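Side-chain contacts in diaminopimelate decarboxylase (PDB 2P3E), which probably decarboxylates meso-diaminopimelate to L-lysine with the help of pyridoxal 5'-phosphate, the last step of lysine biosynthesis: residues Q30-P35 against V401-K406; I307-G312 against E367-L372; P70-L75 against E393-N398. All coordinates share one frame; numbering follows the deposited sequence.

Contact 1. Residues Q30-P35 against V401-K406; sequences QTFGTP and VKLIRK
The Phe32 ring meets Val401 at its edge, where CE2 lies 4.2 Å from Val401 CG2, close to the ring plane, and it has Leu403 CD1 in an oblique position, 4.1 Å from Phe32 CD1. One face is taken by its own neighbour: Thr31 CG2 sits over the ring centre, 3.7 Å above the plane. Here the end of helix 25-32 packs on the second strand of the beta hairpin 392-397/400-405, part of the beta domain of a fold type III decarboxylase. No hydrogen bond crosses between the segments, and all the contact is apolar. A phenylalanine suits the helix end because its broad ring spans both Val401 and Leu403, alternate strand residues that face the same way; Lys402, between them, turns from the helix, as befits a charged side chain. With CG opposite its backbone N (chi1 -177°), Leu403 runs alongside Phe32, pointing the other way, and offers CD1 to it. Gly33, the first residue after the helix, has a phi of 85°, a conformation in which a beta carbon would press on the preceding carbonyl oxygen. Farther along the strand, Ile404 and Arg405 both face Glu393 in a classic beta bulge. The end of the helix and the loop after it are tied to the chain beyond the strand: Arg407 donates to Phe32 O through NH2 and to Pro35 O through NH1.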
loop_
_atom_site.group_PDB
_atom_site.type_symbol
_atom_site.label_atom_id
_atom_site.label_comp_id
_atom_site.label_asym_id
_atom_site.label_seq_id
_atom_site.Cartn_x
_atom_site.Cartn_y
_atom_site.Cartn_z
ATOM N N GLN B 30 -1.353 16.394 20.150
ATOM C CA GLN B 30 -1.666 16.019 21.534
ATOM C C GLN B 30 -3.135 15.660 21.707
ATOM O O GLN B 30 -3.472 14.761 22.473
ATOM C CB GLN B 30 -1.291 17.159 22.504
ATOM C CG GLN B 30 0.196 17.463 22.584
ATOM C CD GLN B 30 0.494 18.732 23.411
ATOM O OE1 GLN B 30 -0.358 19.619 23.566
ATOM N NE2 GLN B 30 1.700 18.815 23.933
ATOM N N THR B 31 -4.009 16.352 20.987
ATOM C CA THR B 31 -5.460 16.106 21.070
ATOM C C THR B 31 -5.904 14.837 20.334
ATOM O O THR B 31 -6.644 14.019 20.884
ATOM C CB THR B 31 -6.248 17.317 20.526
ATOM O OG1 THR B 31 -5.966 18.451 21.356
ATOM C CG2 THR B 31 -7.747 17.073 20.531
ATOM N N PHE B 32 -5.463 14.687 19.084
ATOM C CA PHE B 32 -5.982 13.622 18.212
ATOM C C PHE B 32 -5.041 12.424 18.043
ATOM O O PHE B 32 -5.416 11.404 17.451
ATOM C CB PHE B 32 -6.375 14.209 16.844
ATOM C CG PHE B 32 -7.546 15.152 16.911
ATOM C CD1 PHE B 32 -8.843 14.663 17.128
ATOM C CD2 PHE B 32 -7.359 16.532 16.786
ATOM C CE1 PHE B 32 -9.931 15.541 17.212
ATOM C CE2 PHE B 32 -8.435 17.398 16.865
ATOM C CZ PHE B 32 -9.719 16.906 17.079
ATOM N N GLY B 33 -3.822 12.551 18.556
ATOM C CA GLY B 33 -2.811 11.504 18.449
ATOM C C GLY B 33 -2.029 11.564 17.134
ATOM O O GLY B 33 -2.374 12.331 16.228
ATOM N N THR B 34 -0.959 10.773 17.043
ATOM C CA THR B 34 -0.190 10.638 15.800
ATOM C C THR B 34 -0.085 9.151 15.445
ATOM O O THR B 34 -0.226 8.306 16.327
ATOM C CB THR B 34 1.245 11.252 15.912
ATOM O OG1 THR B 34 1.916 10.697 17.050
ATOM C CG2 THR B 34 1.194 12.779 16.041
ATOM N N PRO B 35 0.139 8.821 14.149
ATOM C CA PRO B 35 0.181 9.710 12.981
ATOM C C PRO B 35 -1.144 10.441 12.761
ATOM O O PRO B 35 -2.207 9.904 13.085
ATOM C CB PRO B 35 0.442 8.751 11.802
ATOM C CG PRO B 35 1.016 7.518 12.430
ATOM C CD PRO B 35 0.367 7.407 13.781
ATOM N N VAL B 401 -11.654 23.230 13.957
ATOM C CA VAL B 401 -11.338 21.901 13.402
ATOM C C VAL B 401 -12.533 20.971 13.343
ATOM O O VAL B 401 -13.410 21.012 14.203
ATOM C CB VAL B 401 -10.169 21.169 14.148
ATOM C CG1 VAL B 401 -8.962 22.036 14.239
ATOM C CG2 VAL B 401 -10.587 20.709 15.557
ATOM N N LYS B 402 -12.551 20.121 12.319
ATOM C CA LYS B 402 -13.476 19.025 12.252
ATOM C C LYS B 402 -12.702 17.714 12.113
ATOM O O LYS B 402 -11.756 17.612 11.327
ATOM C CB LYS B 402 -14.427 19.191 11.051
ATOM C CG LYS B 402 -15.394 20.358 11.159
ATOM C CD LYS B 402 -16.351 20.421 9.944
ATOM C CE LYS B 402 -15.541 20.674 8.663
ATOM N NZ LYS B 402 -16.268 21.379 7.520
ATOM N N LEU B 403 -13.101 16.715 12.883
ATOM C CA LEU B 403 -12.580 15.384 12.694
ATOM C C LEU B 403 -13.260 14.796 11.459
ATOM O O LEU B 403 -14.493 14.686 11.430
ATOM C CB LEU B 403 -12.810 14.520 13.952
ATOM C CG LEU B 403 -12.260 13.081 13.967
ATOM C CD1 LEU B 403 -10.716 13.109 13.872
ATOM C CD2 LEU B 403 -12.693 12.389 15.255
ATOM N N ILE B 404 -12.480 14.489 10.416
ATOM C CA ILE B 404 -13.078 13.987 9.160
ATOM C C ILE B 404 -12.804 12.474 8.880
ATOM O O ILE B 404 -13.410 11.874 7.980
ATOM C CB ILE B 404 -12.738 14.899 7.934
ATOM C CG1 ILE B 404 -11.218 15.003 7.728
ATOM C CG2 ILE B 404 -13.360 16.294 8.109
ATOM C CD1 ILE B 404 -10.815 15.465 6.342
ATOM N N ARG B 405 -11.939 11.872 9.689
ATOM C CA ARG B 405 -11.813 10.411 9.767
ATOM C C ARG B 405 -11.280 10.026 11.137
ATOM O O ARG B 405 -10.212 10.480 11.532
ATOM C CB ARG B 405 -10.889 9.852 8.668
ATOM C CG ARG B 405 -10.976 8.314 8.569
ATOM C CD ARG B 405 -10.025 7.718 7.529
ATOM N NE ARG B 405 -10.054 6.249 7.621
ATOM C CZ ARG B 405 -10.756 5.446 6.825
ATOM N NH1 ARG B 405 -11.493 5.935 5.835
ATOM N NH2 ARG B 405 -10.679 4.131 6.995
ATOM N N LYS B 406 -12.031 9.200 11.864
ATOM C CA LYS B 406 -11.570 8.699 13.165
ATOM C C LYS B 406 -10.367 7.790 12.933
ATOM O O LYS B 406 -10.271 7.125 11.888
ATOM C CB LYS B 406 -12.661 7.896 13.871
ATOM C CG LYS B 406 -13.921 8.725 14.275
ATOM C CD LYS B 406 -15.021 7.785 14.871
ATOM C CE LYS B 406 -15.583 6.807 13.815
ATOM N NZ LYS B 406 -16.887 6.147 14.214
#

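Contact 2. Residues I307-G312 against E367-L372; sequences IIVDAG and EYLAVL
Leu369 reaches across to Val309 and Ile307 with a single methyl, CD1, inside the curled beta sheet of the beta domain, which in this fold type III decarboxylase is built from chain on both sides of the barrel segment. Strands 304-309 and 368-371 do not pair with each other; each is hydrogen-bonded antiparallel to the long strand 289-301, and side chains from the two meet across the curled sheet. The shape of Leu369 explains its reach. Its CG lies beside the backbone N, opposite the carbonyl carbon (chi1 -56°), and the chain then runs on extended (chi2 178°), which makes CD1 the far end of the side chain. That methyl comes to 4.0 Å from Val309 CG1, and it also approaches Ile307 CG2 at 4.4 Å. The side chains of Val309 and Leu369 cross at about a right angle. In Val309 it is CG1, set beside the backbone N by a chi1 of -63°, that makes the contact. Beta-branched residues suit the strand 304-309, since their methyls stand close to the backbone, while the longer leucine spans the remaining distance. All three residues are buried, and Leu369 also packs on Ile328 of strand 328-330, Ile307 on Val295 and Val363. The CB of Tyr368 points from the other face of its strand, and the side chain packs against Lys26, Ala29 and Gln30 of helix 25-32. Next to the valine, the buried carboxylate of Asp310 is held in part through OD1, which accepts from both Thr293 OG1 and the backbone N of Gln294.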
loop_
_atom_site.group_PDB
_atom_site.type_symbol
_atom_site.label_atom_id
_atom_site.label_comp_id
_atom_site.label_asym_id
_atom_site.label_seq_id
_atom_site.Cartn_x
_atom_site.Cartn_y
_atom_site.Cartn_z
ATOM N N ILE B 307 16.275 8.861 12.987
ATOM C CA ILE B 307 15.184 9.439 13.758
ATOM C C ILE B 307 13.979 8.536 13.462
ATOM O O ILE B 307 13.427 8.559 12.358
ATOM C CB ILE B 307 14.901 10.894 13.327
ATOM C CG1 ILE B 307 16.144 11.781 13.582
ATOM C CG2 ILE B 307 13.656 11.452 14.023
ATOM C CD1 ILE B 307 16.006 13.222 13.105
ATOM N N ILE B 308 13.600 7.730 14.453
ATOM C CA ILE B 308 12.530 6.738 14.273
ATOM C C ILE B 308 11.216 7.342 14.743
ATOM O O ILE B 308 11.112 7.788 15.892
ATOM C CB ILE B 308 12.851 5.416 15.026
ATOM C CG1 ILE B 308 14.197 4.854 14.538
ATOM C CG2 ILE B 308 11.699 4.384 14.848
ATOM C CD1 ILE B 308 14.830 3.777 15.441
ATOM N N VAL B 309 10.230 7.373 13.845
ATOM C CA VAL B 309 8.940 8.023 14.110
ATOM C C VAL B 309 7.794 7.022 14.056
ATOM O O VAL B 309 8.024 5.849 13.724
ATOM C CB VAL B 309 8.692 9.230 13.133
ATOM C CG1 VAL B 309 9.759 10.316 13.351
ATOM C CG2 VAL B 309 8.662 8.767 11.651
ATOM N N ASP B 310 6.572 7.473 14.367
ATOM C CA ASP B 310 5.437 6.536 14.440
ATOM C C ASP B 310 4.659 6.389 13.134
ATOM O O ASP B 310 3.740 5.575 13.034
ATOM C CB ASP B 310 4.516 6.824 15.653
ATOM C CG ASP B 310 3.864 8.218 15.626
ATOM O OD1 ASP B 310 4.018 8.998 14.659
ATOM O OD2 ASP B 310 3.162 8.529 16.614
ATOM N N ALA B 311 5.037 7.167 12.129
ATOM C CA ALA B 311 4.433 7.070 10.804
ATOM C C ALA B 311 5.412 6.427 9.865
ATOM O O ALA B 311 6.618 6.722 9.896
ATOM C CB ALA B 311 4.028 8.451 10.266
ATOM N N GLY B 312 4.912 5.550 9.012
ATOM C CA GLY B 312 5.783 4.869 8.057
ATOM C C GLY B 312 5.169 4.738 6.682
ATOM O O GLY B 312 4.213 5.457 6.319
ATOM N N GLU B 367 8.934 14.694 20.478
ATOM C CA GLU B 367 8.691 15.850 19.608
ATOM C C GLU B 367 7.954 15.422 18.345
ATOM O O GLU B 367 8.058 14.273 17.936
ATOM C CB GLU B 367 10.000 16.493 19.179
ATOM C CG GLU B 367 10.614 17.409 20.198
ATOM C CD GLU B 367 11.767 18.178 19.600
ATOM O OE1 GLU B 367 11.545 19.072 18.740
ATOM O OE2 GLU B 367 12.897 17.874 19.989
ATOM N N TYR B 368 7.248 16.366 17.721
ATOM C CA TYR B 368 6.513 16.091 16.482
ATOM C C TYR B 368 7.193 16.685 15.247
ATOM O O TYR B 368 7.807 17.765 15.327
ATOM C CB TYR B 368 5.084 16.638 16.577
ATOM C CG TYR B 368 4.331 16.163 17.792
ATOM C CD1 TYR B 368 3.777 14.880 17.834
ATOM C CD2 TYR B 368 4.178 16.999 18.914
ATOM C CE1 TYR B 368 3.076 14.440 18.975
ATOM C CE2 TYR B 368 3.487 16.565 20.056
ATOM C CZ TYR B 368 2.943 15.297 20.074
ATOM O OH TYR B 368 2.242 14.865 21.177
ATOM N N LEU B 369 7.072 15.978 14.115
ATOM C CA LEU B 369 7.528 16.479 12.812
ATOM C C LEU B 369 6.323 16.634 11.867
ATOM O O LEU B 369 5.327 15.914 12.010
ATOM C CB LEU B 369 8.535 15.498 12.184
ATOM C CG LEU B 369 9.790 15.116 13.001
ATOM C CD1 LEU B 369 10.668 14.100 12.257
ATOM C CD2 LEU B 369 10.566 16.389 13.301
ATOM N N ALA B 370 6.410 17.590 10.941
ATOM C CA ALA B 370 5.435 17.776 9.876
ATOM C C ALA B 370 6.019 17.373 8.527
ATOM O O ALA B 370 7.045 17.911 8.098
ATOM C CB ALA B 370 4.940 19.229 9.833
ATOM N N VAL B 371 5.364 16.413 7.878
ATOM C CA VAL B 371 5.723 15.962 6.535
ATOM C C VAL B 371 4.800 16.695 5.556
ATOM O O VAL B 371 3.573 16.518 5.589
ATOM C CB VAL B 371 5.572 14.408 6.367
ATOM C CG1 VAL B 371 6.024 13.950 4.971
ATOM C CG2 VAL B 371 6.358 13.654 7.472
ATOM N N LEU B 372 5.383 17.534 4.695
ATOM C CA LEU B 372 4.555 18.403 3.844
ATOM C C LEU B 372 4.102 17.682 2.580
ATOM O O LEU B 372 4.608 16.597 2.276
ATOM C CB LEU B 372 5.304 19.698 3.482
ATOM C CG LEU B 372 5.830 20.559 4.639
ATOM C CD1 LEU B 372 6.394 21.864 4.067
ATOM C CD2 LEU B 372 4.753 20.828 5.702
#

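Contact 3. Residues P70-L75 against E393-N398; sequences PHLVKL and EVLVEN
The backbones come nearest at Leu72 and Leu395, their CA atoms 8.4 Å apart, where helix 70-78 lies against strand 392-397 with no hydrogen bond between the segments. Leucines from both elements meet between them. Leu72 and Leu75, three positions apart and hence on neighbouring parts of the helix surface, converge on Leu395, whose fork divides between them: Leu395 CD1 is 3.7 Å from Leu72 CD2, while Leu395 CD2 lies 4.4 Å from Leu75 CD2. The CB of Leu395 points toward the helix, and a chi1 of 176° swings CG opposite the backbone N. Its side chain and that of Leu72 pass antiparallel, side by side, and touch through their methyls. Both residues are buried, which suits their apolar branches, and Leu72 packs further on Ile404, Tyr39 and Ile44; its side chain lies about 11 Å from Gly281, a probable cofactor-binding residue. The acids that flank Leu395 on the same side of the strand are occupied elsewhere: Glu393 bonds to Tyr39 OH and Asn69 ND2, and Glu397 to Ser41 OG. His71 NE2 donates outward, to the carbonyl O of Ser417 in the second subunit. This apolar seam joins an outer helix of the pyridoxal-binding barrel to the beta domain, and such pairing of an alpha/beta barrel with a beta domain is the hallmark of fold type III pyridoxal phosphate decarboxylases.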
loop_
_atom_site.group_PDB
_atom_site.type_symbol
_atom_site.label_atom_id
_atom_site.label_comp_id
_atom_site.label_asym_id
_atom_site.label_seq_id
_atom_site.Cartn_x
_atom_site.Cartn_y
_atom_site.Cartn_z
ATOM N N PRO B 70 -14.594 11.428 2.134
ATOM C CA PRO B 70 -15.855 11.938 1.605
ATOM C C PRO B 70 -16.167 13.380 2.007
ATOM O O PRO B 70 -16.845 14.079 1.251
ATOM C CB PRO B 70 -16.925 10.981 2.158
ATOM C CG PRO B 70 -16.261 10.187 3.227
ATOM C CD PRO B 70 -14.765 10.304 3.068
ATOM N N HIS B 71 -15.684 13.813 3.167
ATOM C CA HIS B 71 -15.859 15.209 3.574
ATOM C C HIS B 71 -15.057 16.168 2.688
ATOM O O HIS B 71 -15.521 17.270 2.367
ATOM C CB HIS B 71 -15.524 15.396 5.067
ATOM C CG HIS B 71 -16.322 14.494 5.966
ATOM N ND1 HIS B 71 -17.657 14.715 6.246
ATOM C CD2 HIS B 71 -15.990 13.338 6.597
ATOM C CE1 HIS B 71 -18.103 13.752 7.040
ATOM N NE2 HIS B 71 -17.113 12.899 7.256
ATOM N N LEU B 72 -13.867 15.747 2.265
ATOM C CA LEU B 72 -13.074 16.571 1.361
ATOM C C LEU B 72 -13.708 16.625 -0.032
ATOM O O LEU B 72 -13.715 17.684 -0.678
ATOM C CB LEU B 72 -11.627 16.065 1.292
ATOM C CG LEU B 72 -10.850 16.051 2.626
ATOM C CD1 LEU B 72 -9.440 15.471 2.446
ATOM C CD2 LEU B 72 -10.765 17.466 3.253
ATOM N N VAL B 73 -14.232 15.488 -0.491
ATOM C CA VAL B 73 -14.910 15.429 -1.775
ATOM C C VAL B 73 -16.187 16.280 -1.734
ATOM O O VAL B 73 -16.463 17.009 -2.684
ATOM C CB VAL B 73 -15.203 13.977 -2.227
ATOM C CG1 VAL B 73 -15.919 13.975 -3.588
ATOM C CG2 VAL B 73 -13.870 13.162 -2.320
ATOM N N LYS B 74 -16.926 16.205 -0.626
ATOM C CA LYS B 74 -18.136 17.043 -0.447
ATOM C C LYS B 74 -17.817 18.524 -0.516
ATOM O O LYS B 74 -18.544 19.289 -1.162
ATOM C CB LYS B 74 -18.883 16.704 0.854
ATOM C CG LYS B 74 -20.207 17.508 1.002
ATOM C CD LYS B 74 -21.077 16.909 2.076
ATOM C CE LYS B 74 -22.533 17.331 1.897
ATOM N NZ LYS B 74 -23.200 16.476 0.828
ATOM N N LEU B 75 -16.730 18.918 0.131
ATOM C CA LEU B 75 -16.222 20.283 0.109
ATOM C C LEU B 75 -16.072 20.849 -1.322
ATOM O O LEU B 75 -16.502 21.980 -1.622
ATOM C CB LEU B 75 -14.879 20.310 0.856
ATOM C CG LEU B 75 -14.376 21.565 1.559
ATOM C CD1 LEU B 75 -15.231 21.857 2.797
ATOM C CD2 LEU B 75 -12.920 21.429 1.979
ATOM N N GLU B 393 -7.795 11.722 10.446
ATOM C CA GLU B 393 -7.724 12.861 9.546
ATOM C C GLU B 393 -8.551 14.038 10.109
ATOM O O GLU B 393 -9.696 13.871 10.494
ATOM C CB GLU B 393 -8.264 12.487 8.170
ATOM C CG GLU B 393 -7.388 11.471 7.384
ATOM C CD GLU B 393 -7.954 11.189 5.978
ATOM O OE1 GLU B 393 -9.098 10.657 5.859
ATOM O OE2 GLU B 393 -7.262 11.485 4.981
ATOM N N VAL B 394 -7.968 15.227 10.126
ATOM C CA VAL B 394 -8.670 16.418 10.632
ATOM C C VAL B 394 -8.618 17.511 9.574
ATOM O O VAL B 394 -7.669 17.580 8.801
ATOM C CB VAL B 394 -8.068 16.935 11.973
ATOM C CG1 VAL B 394 -8.266 15.898 13.090
ATOM C CG2 VAL B 394 -6.597 17.229 11.829
ATOM N N LEU B 395 -9.658 18.333 9.539
ATOM C CA LEU B 395 -9.785 19.432 8.589
ATOM C C LEU B 395 -9.877 20.753 9.368
ATOM O O LEU B 395 -10.803 20.950 10.183
ATOM C CB LEU B 395 -11.034 19.251 7.734
ATOM C CG LEU B 395 -11.412 20.352 6.716
ATOM C CD1 LEU B 395 -10.416 20.382 5.572
ATOM C CD2 LEU B 395 -12.817 20.093 6.207
ATOM N N VAL B 396 -8.910 21.630 9.130
ATOM C CA VAL B 396 -8.829 22.906 9.825
ATOM C C VAL B 396 -9.425 24.012 8.939
ATOM O O VAL B 396 -9.260 23.992 7.717
ATOM C CB VAL B 396 -7.382 23.237 10.219
ATOM C CG1 VAL B 396 -7.336 24.541 10.987
ATOM C CG2 VAL B 396 -6.804 22.142 11.107
ATOM N N GLU B 397 -10.161 24.939 9.554
ATOM C CA GLU B 397 -10.667 26.105 8.834
ATOM C C GLU B 397 -10.733 27.291 9.797
ATOM O O GLU B 397 -11.495 27.248 10.779
ATOM C CB GLU B 397 -12.053 25.829 8.259
ATOM C CG GLU B 397 -12.610 26.965 7.394
ATOM C CD GLU B 397 -13.910 26.591 6.709
ATOM O OE1 GLU B 397 -13.981 25.530 6.042
ATOM O OE2 GLU B 397 -14.871 27.357 6.816
ATOM N N ASN B 398 -9.917 28.305 9.515
ATOM C CA ASN B 398 -9.924 29.581 10.252
ATOM C C ASN B 398 -10.021 29.388 11.779
ATOM O O ASN B 398 -11.013 29.775 12.403
ATOM C CB ASN B 398 -11.062 30.472 9.738
ATOM C CG ASN B 398 -10.945 31.913 10.220
ATOM O OD1 ASN B 398 -9.864 32.372 10.602
ATOM N ND2 ASN B 398 -12.067 32.631 10.203
#

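How the contacts relate
Contacts 1 and 3 share the hairpin of strands 392-397 and 400-405: their centres are 12 Å apart, and the backbone bond from Leu395 N to Lys402 O (2.8 Å) ties one to the other. Contact 2 lies on the far part of the same curled sheet. It touches contact 1, 15 Å away between centres, through a probable hydrogen bond between Thr34 OG1 and Asp310 OD2 (2.5 Å), but it does not touch contact 3, whose centre is 22 Å off. Contacts 1 and 2 lie away from the annotated sites. Contact 3, at the junction with the barrel, comes closer to the probable cofactor site. Contacts 1 and 3 hydrogen-bond to the second subunit, and contact 2 packs on it through Ile308.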